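Local structure of AgaA (Rhizobium radiobacter, 6HLX) at residues A96-R99 with N100-S103; A386-L389 with S390-Y394; L399-T402 with N403-P406; Y407-Q411 with Q412-L416. The protein serves as the periplasmic solute-binding protein of an ABC transporter, capturing the opine agropinic acid for import into the bacterium. All blocks are in the same frame, centred on the assembly; numbering follows the deposited sequence.

Contact 1: A96-R99 with N100-S103; sequences ASFR and NELS
Ser97 communicates with Asn100 and Glu101 through one water: its carbonyl O and Glu101 OE2 each accept a hydrogen bond from water 1, which in turn takes the N-H of Asn100. The backbone amide at the start of the helix thus finds a partner, and the carboxylate oxygen OE2, 2.7 Å from the oxygen of water 1, is held in place. The hydroxyl of Ser97 itself is engaged by the backbone N of Gln20.

Phe98 follows at the N-cap position, where its own side chain can offer no capping acceptor. Its carbonyl starts the helical bonding, receiving Leu102 N over 3.2 Å and, more weakly, Glu101 N. The Glu101 chain bends at its second torsion (chi2 74°), which folds the carboxylate back beside Phe98, and OE2 comes to 3.6 Å from Phe98 CD1, at the ring edge and near the ring plane. Ring and carboxylate planes stand 72° apart. The other oxygen, OE1, forms a long, weak ion pair with Arg401 NE. On the apolar side, Leu102 CD1 lies 4.1 Å from Phe98 CB.

Arg99 gives its carbonyl O to a second, weak bond from Leu102 N, while its guanidinium makes a salt bridge through NH1 to Asp397. Beyond Leu102, Ser103 OG donates to Asn100 O over 2.7 Å from above the carbonyl plane.

The whole is a worked case of helix initiation: a type I turn from Ala96 to Arg99 runs directly into the short helix 99-102, with a water, itself held by Glu101, receiving the Asn100 N-H.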
loop_
_atom_site.group_PDB
_atom_site.type_symbol
_atom_site.label_atom_id
_atom_site.label_comp_id
_atom_site.label_asym_id
_atom_site.label_seq_id
_atom_site.Cartn_x
_atom_site.Cartn_y
_atom_site.Cartn_z
ATOM N N ALA A 96 11.060 8.223 5.794
ATOM C CA ALA A 96 10.663 7.375 4.664
ATOM C C ALA A 96 10.039 6.086 5.160
ATOM O O ALA A 96 10.653 5.358 5.959
ATOM C CB ALA A 96 11.862 7.066 3.783
ATOM N N SER A 97 8.823 5.788 4.671
ATOM C CA SER A 97 8.103 4.583 5.097
ATOM C C SER A 97 8.765 3.269 4.663
ATOM O O SER A 97 8.536 2.244 5.328
ATOM C CB SER A 97 6.662 4.619 4.591
ATOM O OG SER A 97 6.016 5.802 5.046
ATOM N N PHE A 98 9.509 3.280 3.518
ATOM C CA PHE A 98 10.108 2.063 2.976
ATOM C C PHE A 98 11.612 2.058 3.077
ATOM O O PHE A 98 12.286 1.358 2.312
ATOM C CB PHE A 98 9.619 1.803 1.544
ATOM C CG PHE A 98 8.133 1.521 1.511
ATOM C CD1 PHE A 98 7.643 0.250 1.823
ATOM C CD2 PHE A 98 7.222 2.533 1.213
ATOM C CE1 PHE A 98 6.268 -0.009 1.823
ATOM C CE2 PHE A 98 5.843 2.280 1.221
ATOM C CZ PHE A 98 5.375 1.013 1.546
ATOM N N ARG A 99 12.140 2.798 4.054
ATOM C CA ARG A 99 13.596 2.833 4.266
ATOM C C ARG A 99 14.165 1.395 4.462
ATOM O O ARG A 99 15.221 1.076 3.922
ATOM C CB ARG A 99 13.932 3.693 5.508
ATOM C CG ARG A 99 15.399 3.573 5.942
ATOM C CD ARG A 99 15.809 4.649 6.917
ATOM N NE ARG A 99 14.996 4.661 8.139
ATOM C CZ ARG A 99 15.294 3.995 9.259
ATOM N NH1 ARG A 99 16.369 3.220 9.314
ATOM N NH2 ARG A 99 14.521 4.111 10.333
ATOM N N ASN A 100 13.475 0.544 5.227
ATOM C CA ASN A 100 14.005 -0.808 5.491
ATOM C C ASN A 100 14.257 -1.590 4.195
ATOM O O ASN A 100 15.278 -2.285 4.065
ATOM C CB ASN A 100 13.036 -1.606 6.369
ATOM C CG ASN A 100 13.708 -2.380 7.478
ATOM O OD1 ASN A 100 14.668 -1.910 8.097
ATOM N ND2 ASN A 100 13.201 -3.583 7.777
ATOM N N GLU A 101 13.313 -1.469 3.250
ATOM C CA GLU A 101 13.333 -2.231 1.992
ATOM C C GLU A 101 14.355 -1.709 1.001
ATOM O O GLU A 101 14.878 -2.483 0.196
ATOM C CB GLU A 101 11.921 -2.309 1.397
ATOM C CG GLU A 101 10.935 -3.056 2.300
ATOM C CD GLU A 101 10.458 -2.327 3.547
ATOM O OE1 GLU A 101 10.035 -2.989 4.520
ATOM O OE2 GLU A 101 10.544 -1.081 3.562
ATOM N N LEU A 102 14.667 -0.406 1.062
ATOM C CA LEU A 102 15.667 0.152 0.149
ATOM C C LEU A 102 17.051 0.226 0.811
ATOM O O LEU A 102 18.018 0.537 0.113
ATOM C CB LEU A 102 15.239 1.551 -0.344
ATOM C CG LEU A 102 14.236 1.574 -1.496
ATOM C CD1 LEU A 102 12.815 1.335 -0.996
ATOM C CD2 LEU A 102 14.273 2.916 -2.197
ATOM N N SER A 103 17.159 -0.104 2.145
ATOM C CA SER A 103 18.385 0.065 2.949
ATOM C C SER A 103 19.607 -0.738 2.483
ATOM O O SER A 103 20.728 -0.415 2.893
ATOM C CB SER A 103 18.130 -0.213 4.436
ATOM O OG SER A 103 17.838 -1.587 4.632
HETATM O O HOH W 1 10.570 0.365 5.879
#

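Contact 2: A386-L389 with S390-Y394; sequences ADWL and SNYYY
Trp388 drives the edge of its six-membered ring into one face of Tyr392, and this is the tightly packed part of the contact. CE3 and CZ3 do the touching: Trp388 CE3 is 3.5 Å from Tyr392 CD1, and CZ3 lies 3.6 Å above the Tyr392 plane, toward its rim. The planes are 83° apart, an offset edge-to-face pair. Trp388 can reach forward along the helix because its CG sits between the backbone N and the carbonyl carbon (chi1 70°). Leu389 and Tyr393 run side by side in the same direction, and Leu389 CD2 approaches Tyr393 CE1 to 4.1 Å while also lying over a face of the Trp388 indole. At the edge of the Tyr392 ring, water 2 joins Trp388 O to Asn391 ND2.

The solvent side is left to the partly exposed Tyr394, which leaves the helix and bonds through its hydroxyl to Asp418.

On another flank of the turn, Asp387 and Ser390 are joined twice. Ser390 N donates to Asp387 O over 2.9 Å, and Ser390 OG donates to Asp387 OD1 over 2.7 Å, meeting the carboxylate on its syn side and 26° out of its plane. Arg421 then reaches both side chains, its NE in a salt bridge to OD1 and its NH2 bonded to the serine hydroxyl. The chemistry implies a buried carboxylate whose charge is probably balanced by that arginine and further eased by the serine.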
loop_
_atom_site.group_PDB
_atom_site.type_symbol
_atom_site.label_atom_id
_atom_site.label_comp_id
_atom_site.label_asym_id
_atom_site.label_seq_id
_atom_site.Cartn_x
_atom_site.Cartn_y
_atom_site.Cartn_z
ATOM N N ALA A 386 7.682 -11.997 -4.688
ATOM C CA ALA A 386 7.489 -12.712 -3.414
ATOM C C ALA A 386 8.100 -11.950 -2.230
ATOM O O ALA A 386 7.664 -12.145 -1.080
ATOM C CB ALA A 386 8.116 -14.084 -3.491
ATOM N N ASP A 387 9.131 -11.109 -2.489
ATOM C CA ASP A 387 9.776 -10.344 -1.414
ATOM C C ASP A 387 8.868 -9.267 -0.796
ATOM O O ASP A 387 9.287 -8.588 0.149
ATOM C CB ASP A 387 11.135 -9.758 -1.831
ATOM C CG ASP A 387 11.935 -9.242 -0.642
ATOM O OD1 ASP A 387 12.115 -10.010 0.332
ATOM O OD2 ASP A 387 12.312 -8.050 -0.657
ATOM N N TRP A 388 7.607 -9.141 -1.271
ATOM C CA TRP A 388 6.651 -8.245 -0.590
ATOM C C TRP A 388 6.578 -8.675 0.893
ATOM O O TRP A 388 6.327 -7.859 1.776
ATOM C CB TRP A 388 5.244 -8.334 -1.221
ATOM C CG TRP A 388 4.492 -9.628 -0.998
ATOM C CD1 TRP A 388 4.448 -10.705 -1.839
ATOM C CD2 TRP A 388 3.562 -9.912 0.072
ATOM N NE1 TRP A 388 3.586 -11.664 -1.340
ATOM C CE2 TRP A 388 3.009 -11.190 -0.182
ATOM C CE3 TRP A 388 3.139 -9.204 1.222
ATOM C CZ2 TRP A 388 2.025 -11.766 0.655
ATOM C CZ3 TRP A 388 2.184 -9.783 2.061
ATOM C CH2 TRP A 388 1.660 -11.060 1.791
ATOM N N LEU A 389 6.832 -9.970 1.162
ATOM C CA LEU A 389 6.819 -10.522 2.520
ATOM C C LEU A 389 7.801 -9.839 3.470
ATOM O O LEU A 389 7.520 -9.770 4.673
ATOM C CB LEU A 389 7.078 -12.038 2.468
ATOM C CG LEU A 389 5.959 -12.851 1.783
ATOM C CD1 LEU A 389 6.463 -14.263 1.362
ATOM C CD2 LEU A 389 4.709 -12.936 2.702
ATOM N N SER A 390 8.979 -9.379 2.963
ATOM C CA SER A 390 9.973 -8.762 3.868
ATOM C C SER A 390 9.406 -7.522 4.545
ATOM O O SER A 390 9.668 -7.281 5.720
ATOM C CB SER A 390 11.237 -8.369 3.119
ATOM O OG SER A 390 12.077 -9.495 2.956
ATOM N N ASN A 391 8.615 -6.746 3.794
ATOM C CA ASN A 391 8.007 -5.530 4.305
ATOM C C ASN A 391 7.094 -5.825 5.520
ATOM O O ASN A 391 7.029 -5.022 6.450
ATOM C CB ASN A 391 7.259 -4.826 3.182
ATOM C CG ASN A 391 6.568 -3.553 3.596
ATOM O OD1 ASN A 391 7.142 -2.660 4.278
ATOM N ND2 ASN A 391 5.318 -3.453 3.207
ATOM N N TYR A 392 6.452 -7.017 5.527
ATOM C CA TYR A 392 5.577 -7.476 6.608
ATOM C C TYR A 392 6.307 -8.193 7.744
ATOM O O TYR A 392 5.913 -8.056 8.900
ATOM C CB TYR A 392 4.508 -8.441 6.020
ATOM C CG TYR A 392 3.400 -7.690 5.322
ATOM C CD1 TYR A 392 3.593 -7.135 4.052
ATOM C CD2 TYR A 392 2.165 -7.516 5.931
ATOM C CE1 TYR A 392 2.599 -6.368 3.443
ATOM C CE2 TYR A 392 1.156 -6.767 5.320
ATOM C CZ TYR A 392 1.378 -6.204 4.073
ATOM O OH TYR A 392 0.403 -5.412 3.520
ATOM N N TYR A 393 7.319 -9.024 7.414
ATOM C CA TYR A 393 7.936 -9.961 8.370
ATOM C C TYR A 393 9.355 -9.702 8.833
ATOM O O TYR A 393 9.742 -10.233 9.878
ATOM C CB TYR A 393 7.903 -11.378 7.757
ATOM C CG TYR A 393 6.511 -11.976 7.736
ATOM C CD1 TYR A 393 5.633 -11.711 6.687
ATOM C CD2 TYR A 393 6.070 -12.808 8.766
ATOM C CE1 TYR A 393 4.338 -12.228 6.676
ATOM C CE2 TYR A 393 4.786 -13.352 8.754
ATOM C CZ TYR A 393 3.918 -13.044 7.714
ATOM O OH TYR A 393 2.647 -13.568 7.693
ATOM N N TYR A 394 10.172 -9.005 8.029
ATOM C CA TYR A 394 11.589 -8.842 8.368
ATOM C C TYR A 394 11.789 -8.000 9.633
ATOM O O TYR A 394 10.962 -7.150 9.947
ATOM C CB TYR A 394 12.317 -8.158 7.200
ATOM C CG TYR A 394 13.808 -8.423 7.192
ATOM C CD1 TYR A 394 14.317 -9.633 6.730
ATOM C CD2 TYR A 394 14.706 -7.485 7.690
ATOM C CE1 TYR A 394 15.685 -9.894 6.740
ATOM C CE2 TYR A 394 16.080 -7.739 7.710
ATOM C CZ TYR A 394 16.566 -8.932 7.195
ATOM O OH TYR A 394 17.917 -9.198 7.186
HETATM O O HOH W 2 4.863 -5.460 1.063
#

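Contact 3: L399-T402 with N403-P406; sequences LVRT and NNSP. With G9Z (agropinic acid), chain E; SO4 (sulfate ion), chain U.
Arg401 and Asn404 send their side chains across each other at about a right angle; the amide lies over one face of the guanidinium, Asn404 ND2 3.6 Å above the Arg401 plane and over its centre. The two planes are tilted by 35°. Backbone carbonyls of Asn391, Tyr394 and Lys398 receive NE, NH1 and NH2 and fix the guanidinium's rotation.

The amide of Asn404 works at both ends. ND2 donates to Leu399 O over 2.9 Å, almost straight at 174°, with the acceptor in the amide plane, while OD1 accepts from Arg401 N over 2.8 Å; each donor comes from above the acceptor's carbonyl plane. A first torsion of 83° brings the amide back over the chain. Leu399 O also receives a CA-H contact from Pro406, whose CB packs against Val400 CG2 at 4.0 Å.

Leu399 N and Val400 N bind a sulfate, probably from the crystallisation liquor. Further along the loop, Thr402 O accepts a hydroxyl, OAT, of agropinic acid at 2.7 Å, and Asn403 ND2 stands 2.9 Å from its OAR. One asparagine amide ties Leu399 O and Arg401 N across the reversal, consistent with holding Thr402 and Asn403 ready for the opine.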
loop_
_atom_site.group_PDB
_atom_site.type_symbol
_atom_site.label_atom_id
_atom_site.label_comp_id
_atom_site.label_asym_id
_atom_site.label_seq_id
_atom_site.Cartn_x
_atom_site.Cartn_y
_atom_site.Cartn_z
ATOM N N LEU A 399 12.053 -1.126 12.764
ATOM C CA LEU A 399 11.162 -2.153 13.336
ATOM C C LEU A 399 9.706 -1.747 13.463
ATOM O O LEU A 399 8.884 -2.573 13.850
ATOM C CB LEU A 399 11.702 -2.644 14.696
ATOM C CG LEU A 399 12.997 -3.479 14.617
ATOM C CD1 LEU A 399 13.579 -3.750 16.025
ATOM C CD2 LEU A 399 12.754 -4.797 13.856
ATOM N N VAL A 400 9.381 -0.499 13.130
ATOM C CA VAL A 400 7.996 -0.006 13.153
ATOM C C VAL A 400 7.714 0.471 11.737
ATOM O O VAL A 400 8.283 1.456 11.295
ATOM C CB VAL A 400 7.745 1.091 14.218
ATOM C CG1 VAL A 400 6.316 1.632 14.110
ATOM C CG2 VAL A 400 8.016 0.543 15.629
ATOM N N ARG A 401 6.897 -0.278 11.015
ATOM C CA ARG A 401 6.593 0.022 9.612
ATOM C C ARG A 401 5.086 0.071 9.382
ATOM O O ARG A 401 4.314 -0.382 10.227
ATOM C CB ARG A 401 7.267 -1.011 8.677
ATOM C CG ARG A 401 8.778 -1.151 8.931
ATOM C CD ARG A 401 9.499 -2.050 7.930
ATOM N NE ARG A 401 9.024 -3.433 7.934
ATOM C CZ ARG A 401 9.587 -4.425 8.627
ATOM N NH1 ARG A 401 9.133 -5.665 8.507
ATOM N NH2 ARG A 401 10.605 -4.178 9.451
ATOM N N THR A 402 4.664 0.545 8.200
ATOM C CA THR A 402 3.227 0.637 7.926
ATOM C C THR A 402 2.509 -0.730 7.900
ATOM O O THR A 402 1.330 -0.773 8.229
ATOM C CB THR A 402 2.985 1.357 6.566
ATOM O OG1 THR A 402 3.678 0.636 5.527
ATOM C CG2 THR A 402 3.394 2.841 6.597
ATOM N N ASN A 403 3.213 -1.825 7.531
ATOM C CA ASN A 403 2.612 -3.152 7.327
ATOM C C ASN A 403 3.061 -4.245 8.289
ATOM O O ASN A 403 2.547 -5.355 8.190
ATOM C CB ASN A 403 2.895 -3.640 5.898
ATOM C CG ASN A 403 2.136 -2.892 4.835
ATOM O OD1 ASN A 403 2.645 -2.638 3.721
ATOM N ND2 ASN A 403 0.892 -2.547 5.140
ATOM N N ASN A 404 4.007 -3.954 9.173
ATOM C CA ASN A 404 4.519 -5.020 10.053
ATOM C C ASN A 404 3.876 -5.041 11.447
ATOM O O ASN A 404 3.029 -4.201 11.771
ATOM C CB ASN A 404 6.061 -4.959 10.152
ATOM C CG ASN A 404 6.579 -3.957 11.161
ATOM O OD1 ASN A 404 5.990 -2.889 11.346
ATOM N ND2 ASN A 404 7.700 -4.274 11.832
ATOM N N SER A 405 4.331 -5.991 12.279
ATOM C CA SER A 405 3.947 -6.101 13.682
ATOM C C SER A 405 5.115 -5.495 14.475
ATOM O O SER A 405 6.208 -6.086 14.511
ATOM C CB SER A 405 3.700 -7.562 14.055
ATOM O OG SER A 405 2.358 -7.810 13.669
ATOM N N PRO A 406 4.932 -4.255 14.996
ATOM C CA PRO A 406 6.054 -3.538 15.612
ATOM C C PRO A 406 6.959 -4.382 16.508
ATOM O O PRO A 406 6.487 -5.146 17.364
ATOM C CB PRO A 406 5.373 -2.396 16.377
ATOM C CG PRO A 406 4.182 -2.056 15.514
ATOM C CD PRO A 406 3.718 -3.402 14.954
HETATM O OAM G9Z E . -5.227 4.131 2.916
HETATM C CAB G9Z E . -6.062 3.368 3.421
HETATM C CAC G9Z E . -7.332 3.804 3.850
HETATM C CB G9Z E . -8.061 2.538 4.396
HETATM C CA G9Z E . -7.008 1.442 4.391
HETATM C C G9Z E . -7.487 0.270 3.725
HETATM O O G9Z E . -7.388 0.201 2.469
HETATM N N G9Z E . -5.820 2.083 3.737
HETATM C CAG G9Z E . -4.550 1.343 3.373
HETATM C CAH G9Z E . -3.655 1.184 4.603
HETATM O OAP G9Z E . -4.369 0.365 5.529
HETATM C CAI G9Z E . -2.306 0.540 4.274
HETATM O OAQ G9Z E . -1.790 1.124 3.051
HETATM C CAJ G9Z E . -1.248 0.808 5.396
HETATM O OAR G9Z E . 0.001 0.189 5.037
HETATM C CAK G9Z E . -1.653 0.405 6.835
HETATM O OAT G9Z E . -0.714 0.968 7.773
HETATM C CAL G9Z E . -1.790 -1.115 7.010
HETATM O OAS G9Z E . -2.298 -1.414 8.329
HETATM O OXT G9Z E . -8.020 -0.631 4.428
HETATM S S SO4 U . 12.167 1.951 14.711
HETATM O O1 SO4 U . 11.441 2.447 15.917
HETATM O O2 SO4 U . 11.251 1.895 13.577
HETATM O O3 SO4 U . 13.247 2.893 14.395
HETATM O O4 SO4 U . 12.734 0.644 15.023
#

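Contact 4: Y407-Q411 with Q412-L416; sequences YFNDQ and QINDL
Asp410 caps Ile413 N, and its side chain can be traced atom by atom. CB lies 4.1 Å from Ile413 CB. CG stands anti to the backbone N (chi1 177°), which swings the carboxylate out over the first amides of the helix. OD2 accepts from Ile413 N over 3.0 Å, met on its anti side and 35° out of the carboxylate plane; the same oxygen is in a salt bridge with Arg439 NE, so two donors hold it. It also comes to 3.4 Å from Ile413 CG1. OD1 takes a different route, accepting from water 3 at 2.7 Å, and that water in turn receives the N-H of Gln412.

The backbone adds regular helical bonds, Asn414 N to Asp410 O and Asp415 N to Gln411 O, each at 2.9 Å. Beneath the polar cap, Ile413 CD1 meets the edge of the Phe408 ring in its plane, 3.7 Å from CZ, and the two side chains cross at about a right angle; Leu443 of helix 426-443 lies against the phenylalanine.

A negative side chain at a helix start would probably also be favoured by the helix dipole. The arrangement is an aspartate N-cap, here opening helix 411-422.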
loop_
_atom_site.group_PDB
_atom_site.type_symbol
_atom_site.label_atom_id
_atom_site.label_comp_id
_atom_site.label_asym_id
_atom_site.label_seq_id
_atom_site.Cartn_x
_atom_site.Cartn_y
_atom_site.Cartn_z
ATOM N N TYR A 407 8.279 -4.294 16.234
ATOM C CA TYR A 407 9.378 -4.925 16.976
ATOM C C TYR A 407 9.496 -6.444 16.812
ATOM O O TYR A 407 10.415 -7.030 17.388
ATOM C CB TYR A 407 9.368 -4.535 18.478
ATOM C CG TYR A 407 9.268 -3.035 18.659
ATOM C CD1 TYR A 407 10.370 -2.210 18.436
ATOM C CD2 TYR A 407 8.047 -2.428 18.938
ATOM C CE1 TYR A 407 10.267 -0.819 18.524
ATOM C CE2 TYR A 407 7.935 -1.041 19.048
ATOM C CZ TYR A 407 9.051 -0.243 18.847
ATOM O OH TYR A 407 8.947 1.121 18.950
ATOM N N PHE A 408 8.657 -7.070 15.964
ATOM C CA PHE A 408 8.830 -8.490 15.674
ATOM C C PHE A 408 10.173 -8.658 14.932
ATOM O O PHE A 408 10.453 -7.929 13.974
ATOM C CB PHE A 408 7.687 -9.029 14.797
ATOM C CG PHE A 408 7.897 -10.484 14.409
ATOM C CD1 PHE A 408 7.716 -11.502 15.340
ATOM C CD2 PHE A 408 8.284 -10.827 13.115
ATOM C CE1 PHE A 408 7.931 -12.843 14.986
ATOM C CE2 PHE A 408 8.490 -12.162 12.754
ATOM C CZ PHE A 408 8.315 -13.166 13.691
ATOM N N ASN A 409 10.968 -9.633 15.368
ATOM C CA ASN A 409 12.278 -9.897 14.779
ATOM C C ASN A 409 12.643 -11.349 15.067
ATOM O O ASN A 409 12.953 -11.687 16.206
ATOM C CB ASN A 409 13.311 -8.919 15.397
ATOM C CG ASN A 409 14.678 -8.865 14.754
ATOM O OD1 ASN A 409 14.906 -9.344 13.646
ATOM N ND2 ASN A 409 15.624 -8.241 15.444
ATOM N N ASP A 410 12.509 -12.225 14.058
ATOM C CA ASP A 410 12.869 -13.644 14.199
ATOM C C ASP A 410 14.038 -13.958 13.259
ATOM O O ASP A 410 13.921 -13.736 12.044
ATOM C CB ASP A 410 11.662 -14.549 13.892
ATOM C CG ASP A 410 12.016 -16.024 13.956
ATOM O OD1 ASP A 410 12.268 -16.530 15.078
ATOM O OD2 ASP A 410 11.980 -16.692 12.896
ATOM N N GLN A 411 15.153 -14.491 13.808
ATOM C CA GLN A 411 16.327 -14.757 12.982
ATOM C C GLN A 411 16.059 -15.772 11.882
ATOM O O GLN A 411 16.531 -15.562 10.763
ATOM C CB GLN A 411 17.568 -15.134 13.830
ATOM C CG GLN A 411 18.928 -14.846 13.133
ATOM C CD GLN A 411 19.052 -13.542 12.340
ATOM O OE1 GLN A 411 18.524 -12.473 12.693
ATOM N NE2 GLN A 411 19.765 -13.606 11.229
ATOM N N GLN A 412 15.311 -16.861 12.170
ATOM C CA GLN A 412 15.051 -17.865 11.115
ATOM C C GLN A 412 14.292 -17.241 9.948
ATOM O O GLN A 412 14.636 -17.490 8.785
ATOM C CB GLN A 412 14.297 -19.076 11.661
ATOM C CG GLN A 412 15.172 -19.999 12.501
ATOM C CD GLN A 412 14.354 -21.144 13.053
ATOM O OE1 GLN A 412 13.574 -21.784 12.339
ATOM N NE2 GLN A 412 14.494 -21.407 14.343
ATOM N N ILE A 413 13.283 -16.406 10.254
ATOM C CA ILE A 413 12.506 -15.713 9.218
ATOM C C ILE A 413 13.419 -14.763 8.437
ATOM O O ILE A 413 13.374 -14.765 7.211
ATOM C CB ILE A 413 11.263 -14.992 9.833
ATOM C CG1 ILE A 413 10.134 -16.012 10.078
ATOM C CG2 ILE A 413 10.759 -13.854 8.916
ATOM C CD1 ILE A 413 8.904 -15.486 10.818
ATOM N N ASN A 414 14.270 -13.976 9.140
ATOM C CA ASN A 414 15.180 -13.031 8.471
ATOM C C ASN A 414 16.095 -13.751 7.486
ATOM O O ASN A 414 16.266 -13.296 6.353
ATOM C CB ASN A 414 16.024 -12.257 9.482
ATOM C CG ASN A 414 15.256 -11.315 10.376
ATOM O OD1 ASN A 414 15.758 -10.900 11.435
ATOM N ND2 ASN A 414 14.049 -10.957 9.992
ATOM N N ASP A 415 16.683 -14.871 7.941
ATOM C CA ASP A 415 17.617 -15.663 7.132
ATOM C C ASP A 415 16.950 -16.207 5.886
ATOM O O ASP A 415 17.527 -16.111 4.801
ATOM C CB ASP A 415 18.239 -16.787 7.979
ATOM C CG ASP A 415 19.198 -16.268 9.027
ATOM O OD1 ASP A 415 19.637 -15.100 8.905
ATOM O OD2 ASP A 415 19.549 -17.041 9.947
ATOM N N LEU A 416 15.713 -16.701 6.021
ATOM C CA LEU A 416 14.959 -17.230 4.885
ATOM C C LEU A 416 14.601 -16.105 3.915
ATOM O O LEU A 416 14.769 -16.270 2.703
ATOM C CB LEU A 416 13.686 -17.963 5.339
ATOM C CG LEU A 416 13.914 -19.350 5.963
ATOM C CD1 LEU A 416 12.675 -19.802 6.719
ATOM C CD2 LEU A 416 14.344 -20.391 4.900
HETATM O O HOH W 3 14.756 -17.624 14.926
#

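Overall arrangement
Contacts 2 and 3 are buried, whereas contacts 1 and 4 are only partly so, and contact 4 lies farthest from the chain's centre, about 22 Å between centres. Contacts 2, 3 and 4 follow one another through helix 388-393, the ligand-facing loop and helix 411-422; contact 1 comes from a distant part of the sequence yet touches contacts 2 and 3. Two helix starts can be compared: contact 4 caps with a charged side chain, contact 1 makes do with a water. Contact 2 combines an edge-to-face aromatic pair with an Asp-Ser bond; contact 3 rests on hydrogen bonds from an asparagine amide to the backbone. Polar backbone bonding thus marks the ligand-facing loop, charged capping the more exposed helix start.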